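Side-chain contacts in DNA polymerase beta (Leishmania infantum, PDB 4P4M), which probably fills DNA gaps during base excision repair as a family X polymerase, adding deoxynucleotides from their triphosphates to a growing strand: residues G176-I181 with D206-S211; D198-R203 with L287-S292; P213-G218 with E340-P345; V282-L287 with Q360-V365. All blocks are in the same frame, centred on the assembly; numbering follows the deposited sequence. Where two conformers were deposited one is given.

Contact 1 (G176-I181 with D206-S211); sequences GKDFSI and DAPPLS
The flat carboxylate of Asp178 has the methyl group of Ala207 and CD of Pro208 over one and the same face, with Arg203 NH2 on that side too, in a long, weak ion pair to OD2. All of this lies at the surface of the palm, the nucleotidyltransferase-type domain of family X polymerases, where a type I beta turn from Gly176 to Phe179 opens the strand that follows. Asp178 is turned so that CG is anti to its carbonyl carbon (chi1 -73°), which carries the carboxylate across to the loop beyond Arg203. There OD1 lies 3.8 Å from Ala207 CB, while Pro208 CD stands 4.0 Å from the same OD1, its ring crossing the acid at about a right angle. No hydrogen bond joins the two segments, and van der Waals packing carries the contact. The backbone of Asp178 takes part as well, its O meeting Ala207 CB at 3.7 Å.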
loop_
_atom_site.group_PDB
_atom_site.type_symbol
_atom_site.label_atom_id
_atom_site.label_comp_id
_atom_site.label_asym_id
_atom_site.label_seq_id
_atom_site.Cartn_x
_atom_site.Cartn_y
_atom_site.Cartn_z
ATOM N N GLY A 176 5.960 -20.734 -2.503
ATOM C CA GLY A 176 5.194 -21.977 -2.546
ATOM C C GLY A 176 3.701 -21.823 -2.303
ATOM O O GLY A 176 3.197 -20.713 -2.152
ATOM N N LYS A 177 2.990 -22.951 -2.227
ATOM C CA LYS A 177 1.527 -22.950 -2.208
ATOM C C LYS A 177 0.908 -22.395 -0.924
ATOM O O LYS A 177 -0.289 -22.128 -0.893
ATOM C CB LYS A 177 0.995 -24.370 -2.460
ATOM C CG LYS A 177 1.347 -25.339 -1.349
ATOM C CD LYS A 177 0.649 -26.679 -1.511
ATOM C CE LYS A 177 0.940 -27.576 -0.320
ATOM N NZ LYS A 177 0.036 -28.756 -0.278
ATOM N N ASP A 178 1.698 -22.234 0.141
ATOM C CA ASP A 178 1.140 -21.683 1.392
ATOM C C ASP A 178 0.791 -20.195 1.283
ATOM O O ASP A 178 0.105 -19.654 2.154
ATOM C CB ASP A 178 2.105 -21.852 2.579
ATOM C CG ASP A 178 2.193 -23.280 3.079
ATOM O OD1 ASP A 178 1.296 -24.087 2.773
ATOM O OD2 ASP A 178 3.170 -23.584 3.797
ATOM N N PHE A 179 1.283 -19.530 0.237
ATOM C CA PHE A 179 1.103 -18.085 0.090
ATOM C C PHE A 179 0.278 -17.698 -1.141
ATOM O O PHE A 179 0.173 -18.462 -2.094
ATOM C CB PHE A 179 2.469 -17.373 0.055
ATOM C CG PHE A 179 3.107 -17.233 1.412
ATOM C CD1 PHE A 179 3.941 -18.218 1.911
ATOM C CD2 PHE A 179 2.859 -16.110 2.194
ATOM C CE1 PHE A 179 4.522 -18.090 3.163
ATOM C CE2 PHE A 179 3.443 -15.973 3.444
ATOM C CZ PHE A 179 4.272 -16.962 3.928
ATOM N N SER A 180 -0.319 -16.510 -1.109
ATOM C CA SER A 180 -1.004 -15.995 -2.291
ATOM C C SER A 180 -0.823 -14.482 -2.453
ATOM O O SER A 180 -0.486 -13.778 -1.492
ATOM C CB SER A 180 -2.490 -16.346 -2.233
ATOM O OG SER A 180 -3.108 -15.658 -1.167
ATOM N N ILE A 181 -1.053 -14.004 -3.676
ATOM C CA ILE A 181 -1.018 -12.576 -4.011
ATOM C C ILE A 181 -2.373 -12.129 -4.560
ATOM O O ILE A 181 -2.963 -12.810 -5.415
ATOM C CB ILE A 181 0.058 -12.270 -5.093
ATOM C CG1 ILE A 181 1.470 -12.420 -4.531
ATOM C CG2 ILE A 181 -0.141 -10.853 -5.657
ATOM C CD1 ILE A 181 1.941 -11.228 -3.687
ATOM N N ASP A 206 -5.657 -22.831 3.848
ATOM C CA ASP A 206 -5.138 -24.194 4.015
ATOM C C ASP A 206 -3.756 -24.293 4.682
ATOM O O ASP A 206 -3.384 -25.353 5.167
ATOM C CB ASP A 206 -5.072 -24.913 2.662
ATOM C CG ASP A 206 -6.437 -25.308 2.142
ATOM O OD1 ASP A 206 -7.411 -25.295 2.930
ATOM O OD2 ASP A 206 -6.531 -25.642 0.940
ATOM N N ALA A 207 -2.986 -23.212 4.681
ATOM C CA ALA A 207 -1.629 -23.244 5.239
ATOM C C ALA A 207 -1.641 -23.537 6.737
ATOM O O ALA A 207 -2.536 -23.079 7.450
ATOM C CB ALA A 207 -0.913 -21.902 4.966
ATOM N N PRO A 208 -0.645 -24.294 7.229
ATOM C CA PRO A 208 -0.667 -24.561 8.676
ATOM C C PRO A 208 -0.430 -23.292 9.495
ATOM O O PRO A 208 0.268 -22.386 9.037
ATOM C CB PRO A 208 0.478 -25.568 8.878
ATOM C CG PRO A 208 1.299 -25.518 7.637
ATOM C CD PRO A 208 0.390 -25.072 6.527
ATOM N N PRO A 209 -1.032 -23.216 10.689
ATOM C CA PRO A 209 -0.861 -22.051 11.567
ATOM C C PRO A 209 0.572 -21.947 12.079
ATOM O O PRO A 209 1.216 -22.975 12.285
ATOM C CB PRO A 209 -1.800 -22.349 12.745
ATOM C CG PRO A 209 -2.699 -23.456 12.271
ATOM C CD PRO A 209 -1.909 -24.238 11.284
ATOM N N LEU A 210 1.056 -20.721 12.273
ATOM C CA LEU A 210 2.401 -20.482 12.791
ATOM C C LEU A 210 2.337 -20.165 14.297
ATOM O O LEU A 210 1.263 -19.885 14.829
ATOM C CB LEU A 210 3.046 -19.312 12.031
ATOM C CG LEU A 210 3.137 -19.462 10.501
ATOM C CD1 LEU A 210 3.723 -18.211 9.839
ATOM C CD2 LEU A 210 3.963 -20.691 10.167
ATOM N N SER A 211 3.479 -20.209 14.976
ATOM C CA SER A 211 3.521 -19.909 16.411
ATOM C C SER A 211 3.933 -18.460 16.708
ATOM O O SER A 211 4.048 -18.072 17.873
ATOM C CB SER A 211 4.465 -20.876 17.129
ATOM O OG SER A 211 5.808 -20.632 16.744
#

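Contact 2 (D198-R203 with L287-S292); sequences DAILSR and LTFTGS. With MG (magnesium ion), chain E; D3T (2',3'-dideoxy-thymidine-5'-triphosphate), chain D.
Asp198, whose CB faces the backbone O of Phe289, places OD2 2.2 Å from the magnesium ion. The same ion is held by one oxygen from every phosphate of the bound dideoxy-thymidine triphosphate: O1A at 2.2 Å, O1B at 2.1 Å and O1G at 2.2 Å. A water at 2.3 Å and Asp196, also from the palm strand, complete six ligands. Across from the acid, the helix ending at Thr290 delivers backbone to the sugar. Thr288 O comes within 3.3 Å of C2' of the nucleotide, and Gly291, which leaves the helix with positive phi ahead of a cis peptide to Ser292, brings its CA to 3.6 Å from that carbon. Phe289 sits between sugar and strand. Its edge points to O4' of the nucleotide, the methyl of Thr288 lies over one face, toward its rim, and on the strand side Ile200 slants against it, with CG1 and CD1 both 4.0 Å from CD2. This apolar wedge joins the palm sheet to the helix whose end touches the sugar. Since one ion ties all three phosphates to two aspartates, it probably offsets the negative charge of the phosphates and holds the triphosphate for nucleotidyl transfer, as the nucleotide-binding metal does in family X polymerases.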
loop_
_atom_site.group_PDB
_atom_site.type_symbol
_atom_site.label_atom_id
_atom_site.label_comp_id
_atom_site.label_asym_id
_atom_site.label_seq_id
_atom_site.Cartn_x
_atom_site.Cartn_y
_atom_site.Cartn_z
ATOM N N ASP A 198 -1.229 -2.071 -5.967
ATOM C CA ASP A 198 -1.431 -2.366 -4.544
ATOM C C ASP A 198 -1.638 -3.857 -4.318
ATOM O O ASP A 198 -2.704 -4.399 -4.640
ATOM C CB ASP A 198 -2.652 -1.614 -3.991
ATOM C CG ASP A 198 -2.519 -0.104 -4.129
ATOM O OD1 ASP A 198 -1.586 0.484 -3.540
ATOM O OD2 ASP A 198 -3.358 0.496 -4.832
ATOM N N ALA A 199 -0.630 -4.520 -3.758
ATOM C CA ALA A 199 -0.693 -5.966 -3.582
ATOM C C ALA A 199 -0.803 -6.367 -2.105
ATOM O O ALA A 199 -0.218 -5.716 -1.233
ATOM C CB ALA A 199 0.533 -6.630 -4.219
ATOM N N ILE A 200 -1.568 -7.427 -1.843
ATOM C CA ILE A 200 -1.577 -8.096 -0.538
ATOM C C ILE A 200 -0.909 -9.459 -0.662
ATOM O O ILE A 200 -1.244 -10.255 -1.548
ATOM C CB ILE A 200 -3.022 -8.328 -0.004
ATOM C CG1 ILE A 200 -3.739 -6.998 0.216
ATOM C CG2 ILE A 200 -2.997 -9.170 1.304
ATOM C CD1 ILE A 200 -5.259 -7.158 0.463
ATOM N N LEU A 201 0.054 -9.711 0.220
ATOM C CA LEU A 201 0.679 -11.021 0.342
ATOM C C LEU A 201 0.153 -11.669 1.628
ATOM O O LEU A 201 0.210 -11.062 2.691
ATOM C CB LEU A 201 2.201 -10.850 0.401
ATOM C CG LEU A 201 3.055 -12.084 0.701
ATOM C CD1 LEU A 201 2.933 -13.119 -0.427
ATOM C CD2 LEU A 201 4.516 -11.682 0.934
ATOM N N SER A 202 -0.368 -12.890 1.539
ATOM C CA SER A 202 -0.921 -13.538 2.727
ATOM C C SER A 202 -0.881 -15.064 2.636
ATOM O O SER A 202 -0.846 -15.628 1.538
ATOM C CB SER A 202 -2.365 -13.076 2.957
ATOM O OG SER A 202 -3.226 -13.497 1.900
ATOM N N ARG A 203 -0.880 -15.730 3.791
ATOM C CA ARG A 203 -0.966 -17.193 3.821
ATOM C C ARG A 203 -2.400 -17.644 3.542
ATOM O O ARG A 203 -3.359 -16.982 3.941
ATOM C CB ARG A 203 -0.470 -17.744 5.170
ATOM C CG ARG A 203 1.062 -17.624 5.354
ATOM C CD ARG A 203 1.493 -17.991 6.791
ATOM N NE ARG A 203 1.362 -19.425 7.105
ATOM C CZ ARG A 203 2.232 -20.350 6.712
ATOM N NH1 ARG A 203 3.284 -19.996 5.981
ATOM N NH2 ARG A 203 2.064 -21.627 7.049
ATOM N N LEU A 287 -10.903 -4.966 2.022
ATOM C CA LEU A 287 -11.689 -3.730 2.089
ATOM C C LEU A 287 -10.787 -2.500 2.129
ATOM O O LEU A 287 -10.977 -1.549 1.369
ATOM C CB LEU A 287 -12.592 -3.704 3.326
ATOM C CG LEU A 287 -13.975 -4.338 3.251
ATOM C CD1 LEU A 287 -14.560 -4.448 4.665
ATOM C CD2 LEU A 287 -14.894 -3.522 2.320
ATOM N N THR A 288 -9.818 -2.513 3.039
ATOM C CA THR A 288 -8.944 -1.355 3.231
ATOM C C THR A 288 -8.145 -1.035 1.975
ATOM O O THR A 288 -8.094 0.124 1.532
ATOM C CB THR A 288 -7.947 -1.574 4.406
ATOM O OG1 THR A 288 -8.663 -1.596 5.647
ATOM C CG2 THR A 288 -6.906 -0.457 4.445
ATOM N N PHE A 289 -7.500 -2.046 1.399
ATOM C CA PHE A 289 -6.575 -1.757 0.300
ATOM C C PHE A 289 -7.260 -1.603 -1.056
ATOM O O PHE A 289 -6.650 -1.148 -2.009
ATOM C CB PHE A 289 -5.386 -2.729 0.286
ATOM C CG PHE A 289 -4.588 -2.675 1.560
ATOM C CD1 PHE A 289 -3.968 -1.494 1.941
ATOM C CD2 PHE A 289 -4.499 -3.776 2.394
ATOM C CE1 PHE A 289 -3.246 -1.414 3.129
ATOM C CE2 PHE A 289 -3.782 -3.706 3.586
ATOM C CZ PHE A 289 -3.157 -2.523 3.948
ATOM N N THR A 290 -8.540 -1.953 -1.120
ATOM C CA THR A 290 -9.363 -1.647 -2.291
ATOM C C THR A 290 -9.866 -0.191 -2.263
ATOM O O THR A 290 -9.914 0.472 -3.295
ATOM C CB THR A 290 -10.548 -2.654 -2.440
ATOM O OG1 THR A 290 -10.022 -3.979 -2.618
ATOM C CG2 THR A 290 -11.430 -2.307 -3.667
ATOM N N GLY A 291 -10.222 0.320 -1.088
ATOM C CA GLY A 291 -10.665 1.706 -1.000
ATOM C C GLY A 291 -11.992 1.925 -1.724
ATOM O O GLY A 291 -12.806 0.996 -1.801
ATOM N N SER A 292 -12.238 3.119 -2.270
ATOM C CA SER A 292 -11.323 4.256 -2.290
ATOM C C SER A 292 -11.008 4.791 -0.903
ATOM O O SER A 292 -11.575 4.350 0.098
ATOM C CB SER A 292 -11.968 5.400 -3.085
ATOM O OG SER A 292 -13.048 5.947 -2.334
HETATM MG MG MG E . -3.451 2.375 -5.904
HETATM P PA D3T D . -3.983 4.532 -3.508
HETATM O O1A D3T D . -3.002 3.634 -4.184
HETATM O O2A D3T D . -3.379 5.775 -2.918
HETATM O "O5'" D3T D . -4.027 3.597 -1.988
HETATM C "C5'" D3T D . -4.484 2.347 -2.112
HETATM C "C4'" D3T D . -5.584 2.017 -1.027
HETATM O "O4'" D3T D . -5.161 2.452 0.269
HETATM C "C1'" D3T D . -6.251 2.926 0.987
HETATM N N1 D3T D . -5.960 4.301 1.494
HETATM C C6 D3T D . -5.321 5.208 0.666
HETATM C C2 D3T D . -6.391 4.690 2.823
HETATM O O2 D3T D . -6.959 3.912 3.551
HETATM N N3 D3T D . -6.113 6.020 3.230
HETATM C C4 D3T D . -5.490 6.829 2.383
HETATM O O4 D3T D . -5.240 8.086 2.803
HETATM C C5 D3T D . -5.048 6.504 1.066
HETATM C C5M D3T D . -4.368 7.519 0.237
HETATM C "C2'" D3T D . -7.490 2.980 0.062
HETATM C "C3'" D3T D . -6.885 2.801 -1.314
HETATM O O3A D3T D . -5.502 4.494 -3.800
HETATM P PB D3T D . -6.132 3.966 -5.338
HETATM O O1B D3T D . -5.507 2.616 -5.426
HETATM O O2B D3T D . -7.564 3.987 -4.887
HETATM O O3B D3T D . -5.857 4.887 -6.535
HETATM P PG D3T D . -4.571 5.054 -7.640
HETATM O O1G D3T D . -3.521 4.054 -7.260
HETATM O O2G D3T D . -4.128 6.492 -7.416
HETATM O O3G D3T D . -5.199 4.752 -8.983
HETATM O O HOH W 1 -3.882 1.006 -7.681
#

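Contact 3 (P213-G218 with E340-P345); sequences PVAATG and EELGVP. With nucleotides of chain C.
Leu342 packs on Pro213 and Ala215, and Val344 on Pro213, from a small hairpin that begins at Glu340, whose carboxylate points the other way and comes close to the backbone phosphate of DA3 of chain C, with OE2 2.9 Å from OP1. Glu341 opens the turn, its N bonded to Val344 O and its O receiving Val344 N. Leu342 follows with the left-handed backbone of a turn position and does most of the covering: CB meets Pro213 CB at 4.2 Å, and CD2 reaches the Ala215 methyl at 4.5 Å. Its carbonyl O rests against the CB atoms of Pro213 and Ala215, and accepts a hydrogen bond of 2.8 Å from a water. That water in turn accepts from Ala215 N at 3.0 Å, so the first turn of the 3-10 segment is tied to the hairpin through solvent. Gly343, also at positive phi, carries the chain around to Val344. There CG1 is anti to the backbone N (chi1 179°), leaving CG2 to cross the proline ring at about a right angle, 3.8 Å from Pro213 CB. Two residues at left-handed angles between a mutually bonded pair are the signature of a type I' beta hairpin, here resting on the loop that precedes helix 219-229.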
loop_
_atom_site.group_PDB
_atom_site.type_symbol
_atom_site.label_atom_id
_atom_site.label_comp_id
_atom_site.label_asym_id
_atom_site.label_seq_id
_atom_site.Cartn_x
_atom_site.Cartn_y
_atom_site.Cartn_z
ATOM N N PRO A 213 3.917 -14.130 14.736
ATOM C CA PRO A 213 3.401 -13.307 13.631
ATOM C C PRO A 213 4.128 -13.653 12.341
ATOM O O PRO A 213 5.354 -13.815 12.358
ATOM C CB PRO A 213 3.755 -11.874 14.057
ATOM C CG PRO A 213 3.759 -11.925 15.574
ATOM C CD PRO A 213 4.319 -13.312 15.898
ATOM N N VAL A 214 3.397 -13.751 11.231
ATOM C CA VAL A 214 4.034 -14.119 9.956
ATOM C C VAL A 214 5.129 -13.129 9.560
ATOM O O VAL A 214 6.126 -13.499 8.921
ATOM C CB VAL A 214 2.998 -14.318 8.804
ATOM C CG1 VAL A 214 2.295 -13.004 8.460
ATOM C CG2 VAL A 214 3.681 -14.897 7.551
ATOM N N ALA A 215 4.973 -11.878 9.970
ATOM C CA ALA A 215 5.971 -10.859 9.659
ATOM C C ALA A 215 7.319 -11.184 10.287
ATOM O O ALA A 215 8.357 -10.789 9.756
ATOM C CB ALA A 215 5.494 -9.468 10.093
ATOM N N ALA A 216 7.310 -11.931 11.391
ATOM C CA ALA A 216 8.556 -12.255 12.093
ATOM C C ALA A 216 9.407 -13.308 11.377
ATOM O O ALA A 216 10.569 -13.512 11.725
ATOM C CB ALA A 216 8.268 -12.685 13.542
ATOM N N THR A 217 8.833 -13.973 10.380
ATOM C CA THR A 217 9.560 -14.976 9.596
ATOM C C THR A 217 10.515 -14.363 8.550
ATOM O O THR A 217 11.315 -15.082 7.943
ATOM C CB THR A 217 8.591 -15.937 8.850
ATOM O OG1 THR A 217 7.883 -15.218 7.824
ATOM C CG2 THR A 217 7.594 -16.569 9.808
ATOM N N GLY A 218 10.427 -13.052 8.338
ATOM C CA GLY A 218 11.221 -12.376 7.318
ATOM C C GLY A 218 10.742 -12.643 5.891
ATOM O O GLY A 218 11.451 -12.367 4.919
ATOM N N GLU A 340 -1.756 -2.713 17.751
ATOM C CA GLU A 340 -1.222 -3.837 16.978
ATOM C C GLU A 340 0.306 -3.802 16.932
ATOM O O GLU A 340 0.910 -2.730 16.854
ATOM C CB GLU A 340 -1.740 -3.802 15.525
ATOM C CG GLU A 340 -3.240 -3.875 15.360
ATOM C CD GLU A 340 -3.881 -2.512 15.114
ATOM O OE1 GLU A 340 -5.105 -2.418 15.304
ATOM O OE2 GLU A 340 -3.178 -1.553 14.721
ATOM N N GLU A 341 0.936 -4.975 16.959
ATOM C CA GLU A 341 2.383 -5.068 16.786
ATOM C C GLU A 341 2.712 -6.149 15.750
ATOM O O GLU A 341 2.167 -7.255 15.805
ATOM C CB GLU A 341 3.064 -5.329 18.142
ATOM C CG GLU A 341 2.841 -4.174 19.129
ATOM C CD GLU A 341 3.577 -4.320 20.460
ATOM O OE1 GLU A 341 3.732 -5.451 20.963
ATOM O OE2 GLU A 341 3.996 -3.282 21.009
ATOM N N LEU A 342 3.585 -5.818 14.803
ATOM C CA LEU A 342 3.940 -6.753 13.727
ATOM C C LEU A 342 2.696 -7.337 13.049
ATOM O O LEU A 342 2.682 -8.511 12.672
ATOM C CB LEU A 342 4.859 -7.872 14.248
ATOM C CG LEU A 342 6.257 -7.400 14.642
ATOM C CD1 LEU A 342 7.047 -8.501 15.356
ATOM C CD2 LEU A 342 7.002 -6.889 13.411
ATOM N N GLY A 343 1.655 -6.516 12.897
ATOM C CA GLY A 343 0.473 -6.926 12.146
ATOM C C GLY A 343 -0.550 -7.741 12.924
ATOM O O GLY A 343 -1.505 -8.257 12.342
ATOM N N VAL A 344 -0.345 -7.862 14.238
ATOM C CA VAL A 344 -1.203 -8.678 15.107
ATOM C C VAL A 344 -1.741 -7.822 16.255
ATOM O O VAL A 344 -0.968 -7.183 16.978
ATOM C CB VAL A 344 -0.404 -9.882 15.710
ATOM C CG1 VAL A 344 -1.289 -10.728 16.651
ATOM C CG2 VAL A 344 0.187 -10.751 14.598
ATOM N N PRO A 345 -3.072 -7.787 16.429
ATOM C CA PRO A 345 -3.627 -7.021 17.558
ATOM C C PRO A 345 -3.178 -7.595 18.901
ATOM O O PRO A 345 -3.118 -8.825 19.059
ATOM C CB PRO A 345 -5.149 -7.221 17.408
ATOM C CG PRO A 345 -5.350 -7.568 15.937
ATOM C CD PRO A 345 -4.122 -8.394 15.589
ATOM P P DA C 3 -5.207 1.714 13.722
ATOM O OP1 DA C 3 -5.369 0.341 14.255
ATOM O OP2 DA C 3 -4.848 2.832 14.626
ATOM O "O5'" DA C 3 -4.097 1.699 12.580
ATOM C "C5'" DA C 3 -4.206 0.784 11.492
ATOM C "C4'" DA C 3 -3.002 0.961 10.586
ATOM O "O4'" DA C 3 -3.108 2.225 9.885
ATOM C "C3'" DA C 3 -1.673 0.975 11.337
ATOM O "O3'" DA C 3 -0.928 -0.122 10.856
ATOM C "C2'" DA C 3 -1.019 2.290 10.918
ATOM C "C1'" DA C 3 -1.812 2.733 9.689
ATOM N N9 DA C 3 -1.863 4.191 9.599
ATOM C C8 DA C 3 -2.455 5.041 10.493
ATOM N N7 DA C 3 -2.335 6.311 10.175
ATOM C C5 DA C 3 -1.605 6.294 8.996
ATOM C C6 DA C 3 -1.136 7.327 8.162
ATOM N N6 DA C 3 -1.356 8.632 8.410
ATOM N N1 DA C 3 -0.428 6.965 7.068
ATOM C C2 DA C 3 -0.206 5.662 6.833
ATOM N N3 DA C 3 -0.591 4.607 7.551
ATOM C C4 DA C 3 -1.298 4.992 8.629
HETATM O O HOH W 2 2.406 -10.611 10.829
#

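Contact 4 (V282-L287 with Q360-V365); sequences VPTAML and QDVFDV
Leu287 meets Val362 tip to tip, and its side chain can be traced outward from the helix. CB leaves the backbone in the direction of the partner helix, and CG, standing beside the backbone N (chi1 -87°), carries the fork of two methyls across the gap. CD1 is the branch that meets Val362: it lies 3.7 Å from Val362 CB, the same distance from CG2 of that valine and scarcely farther from CG1, so that it rests on the whole isopropyl group. CD2 approaches the Phe363 ring at a slant, coming within 4.0 Å of CE1. The two helices carrying these residues belong to the lobe that the family calls the thumb, and they cross nearly at right angles (82°), their axes 10.4 Å apart at closest approach. With such a crossing the meeting is confined to a small patch, here filled by aliphatic groups and one aromatic ring. Met299 of helix 293-305 touches Leu287, Val362 and Phe363 alike, and the Phe363 ring also stacks edge-to-face with Tyr370. One turn before Leu287, Thr284 adds its methyl: CG2 lies 4.2 Å from Val362 CG2, the two side chains crossing at about a right angle. Its hydroxyl is directed elsewhere, hydrogen-bonded to Glu312 O and Ser281 O.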
loop_
_atom_site.group_PDB
_atom_site.type_symbol
_atom_site.label_atom_id
_atom_site.label_comp_id
_atom_site.label_asym_id
_atom_site.label_seq_id
_atom_site.Cartn_x
_atom_site.Cartn_y
_atom_site.Cartn_z
ATOM N N VAL A 282 -7.479 -11.118 6.202
ATOM C CA VAL A 282 -7.585 -10.881 4.757
ATOM C C VAL A 282 -8.888 -10.167 4.287
ATOM O O VAL A 282 -8.830 -9.253 3.470
ATOM C CB VAL A 282 -7.278 -12.174 3.941
ATOM C CG1 VAL A 282 -7.668 -12.012 2.480
ATOM C CG2 VAL A 282 -5.778 -12.521 4.072
ATOM N N PRO A 283 -10.063 -10.563 4.811
ATOM C CA PRO A 283 -11.277 -9.865 4.344
ATOM C C PRO A 283 -11.274 -8.364 4.663
ATOM O O PRO A 283 -11.683 -7.548 3.825
ATOM C CB PRO A 283 -12.413 -10.577 5.111
ATOM C CG PRO A 283 -11.850 -11.972 5.385
ATOM C CD PRO A 283 -10.380 -11.721 5.669
ATOM N N THR A 284 -10.842 -7.994 5.868
ATOM C CA THR A 284 -10.775 -6.577 6.215
ATOM C C THR A 284 -9.635 -5.848 5.473
ATOM O O THR A 284 -9.729 -4.655 5.211
ATOM C CB THR A 284 -10.650 -6.366 7.745
ATOM O OG1 THR A 284 -9.720 -7.313 8.278
ATOM C CG2 THR A 284 -12.014 -6.574 8.435
ATOM N N ALA A 285 -8.559 -6.560 5.142
ATOM C CA ALA A 285 -7.480 -5.949 4.356
ATOM C C ALA A 285 -7.919 -5.741 2.900
ATOM O O ALA A 285 -7.541 -4.754 2.261
ATOM C CB ALA A 285 -6.186 -6.806 4.427
ATOM N N MET A 286 -8.707 -6.669 2.360
ATOM C CA MET A 286 -9.255 -6.467 1.021
ATOM C C MET A 286 -10.103 -5.194 0.981
ATOM O O MET A 286 -10.015 -4.412 0.028
ATOM C CB MET A 286 -10.061 -7.685 0.559
ATOM C CG MET A 286 -9.186 -8.869 0.185
ATOM S SD MET A 286 -10.135 -10.351 -0.173
ATOM C CE MET A 286 -11.032 -9.817 -1.629
ATOM N N LEU A 287 -10.903 -4.966 2.022
ATOM C CA LEU A 287 -11.689 -3.730 2.089
ATOM C C LEU A 287 -10.787 -2.500 2.129
ATOM O O LEU A 287 -10.977 -1.549 1.369
ATOM C CB LEU A 287 -12.592 -3.704 3.326
ATOM C CG LEU A 287 -13.975 -4.338 3.251
ATOM C CD1 LEU A 287 -14.560 -4.448 4.665
ATOM C CD2 LEU A 287 -14.894 -3.522 2.320
ATOM N N GLN A 360 -18.762 -8.685 2.562
ATOM C CA GLN A 360 -20.201 -8.563 2.839
ATOM C C GLN A 360 -20.508 -8.646 4.336
ATOM O O GLN A 360 -21.386 -7.923 4.841
ATOM C CB GLN A 360 -21.010 -9.619 2.065
ATOM C CG GLN A 360 -22.509 -9.695 2.443
ATOM C CD GLN A 360 -23.403 -8.795 1.594
ATOM O OE1 GLN A 360 -23.240 -8.871 0.282
ATOM N NE2 GLN A 360 -24.251 -8.063 2.116
ATOM N N ASP A 361 -19.804 -9.526 5.053
ATOM C CA ASP A 361 -20.008 -9.645 6.504
ATOM C C ASP A 361 -19.854 -8.285 7.196
ATOM O O ASP A 361 -20.631 -7.941 8.088
ATOM C CB ASP A 361 -18.991 -10.592 7.151
ATOM C CG ASP A 361 -19.295 -12.066 6.913
ATOM O OD1 ASP A 361 -20.470 -12.438 6.685
ATOM O OD2 ASP A 361 -18.329 -12.859 6.973
ATOM N N VAL A 362 -18.820 -7.540 6.811
ATOM C CA VAL A 362 -18.535 -6.237 7.425
ATOM C C VAL A 362 -19.642 -5.214 7.141
ATOM O O VAL A 362 -20.099 -4.516 8.056
ATOM C CB VAL A 362 -17.161 -5.669 6.968
ATOM C CG1 VAL A 362 -16.895 -4.306 7.616
ATOM C CG2 VAL A 362 -16.039 -6.659 7.297
ATOM N N PHE A 363 -20.066 -5.115 5.883
ATOM C CA PHE A 363 -21.191 -4.241 5.530
ATOM C C PHE A 363 -22.401 -4.577 6.421
ATOM O O PHE A 363 -23.058 -3.685 6.979
ATOM C CB PHE A 363 -21.592 -4.416 4.056
ATOM C CG PHE A 363 -20.664 -3.749 3.047
ATOM C CD1 PHE A 363 -19.619 -4.461 2.460
ATOM C CD2 PHE A 363 -20.893 -2.442 2.624
ATOM C CE1 PHE A 363 -18.784 -3.858 1.502
ATOM C CE2 PHE A 363 -20.068 -1.832 1.669
ATOM C CZ PHE A 363 -19.018 -2.543 1.103
ATOM N N ASP A 364 -22.692 -5.871 6.560
ATOM C CA ASP A 364 -23.888 -6.323 7.291
ATOM C C ASP A 364 -23.864 -5.934 8.770
ATOM O O ASP A 364 -24.856 -5.440 9.308
ATOM C CB ASP A 364 -24.064 -7.850 7.174
ATOM C CG ASP A 364 -24.405 -8.307 5.765
ATOM O OD1 ASP A 364 -24.861 -7.479 4.952
ATOM O OD2 ASP A 364 -24.228 -9.510 5.468
ATOM N N VAL A 365 -22.736 -6.179 9.433
ATOM C CA VAL A 365 -22.604 -5.871 10.859
ATOM C C VAL A 365 -22.688 -4.360 11.090
ATOM O O VAL A 365 -23.159 -3.902 12.141
ATOM C CB VAL A 365 -21.296 -6.447 11.432
ATOM C CG1 VAL A 365 -21.018 -5.918 12.849
ATOM C CG2 VAL A 365 -21.355 -7.972 11.432
#

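Arg203, at the end of the strand used in contact 2, joins three of the four contacts. Its NH2 lies 2.8 Å from Pro208 O of contact 1, its CG 3.5 Å from Phe179 CE2, and its CD 3.9 Å from Val214 CG2 of contact 3. Contacts 1 and 2 share the palm sheet through the neighbouring strands 179-183 and 193-203. Contacts 2 and 4 share Leu287 on helix 282-290, their centres about 12 Å apart, and Ile200 CD1 approaches Ala285 O at 3.8 Å. Contact 2 alone holds the magnesium ion and nucleotide; in contact 4 the Leu287 side chain is about 9 Å from that nucleotide, whereas contacts 1 and 3 lie away from the site.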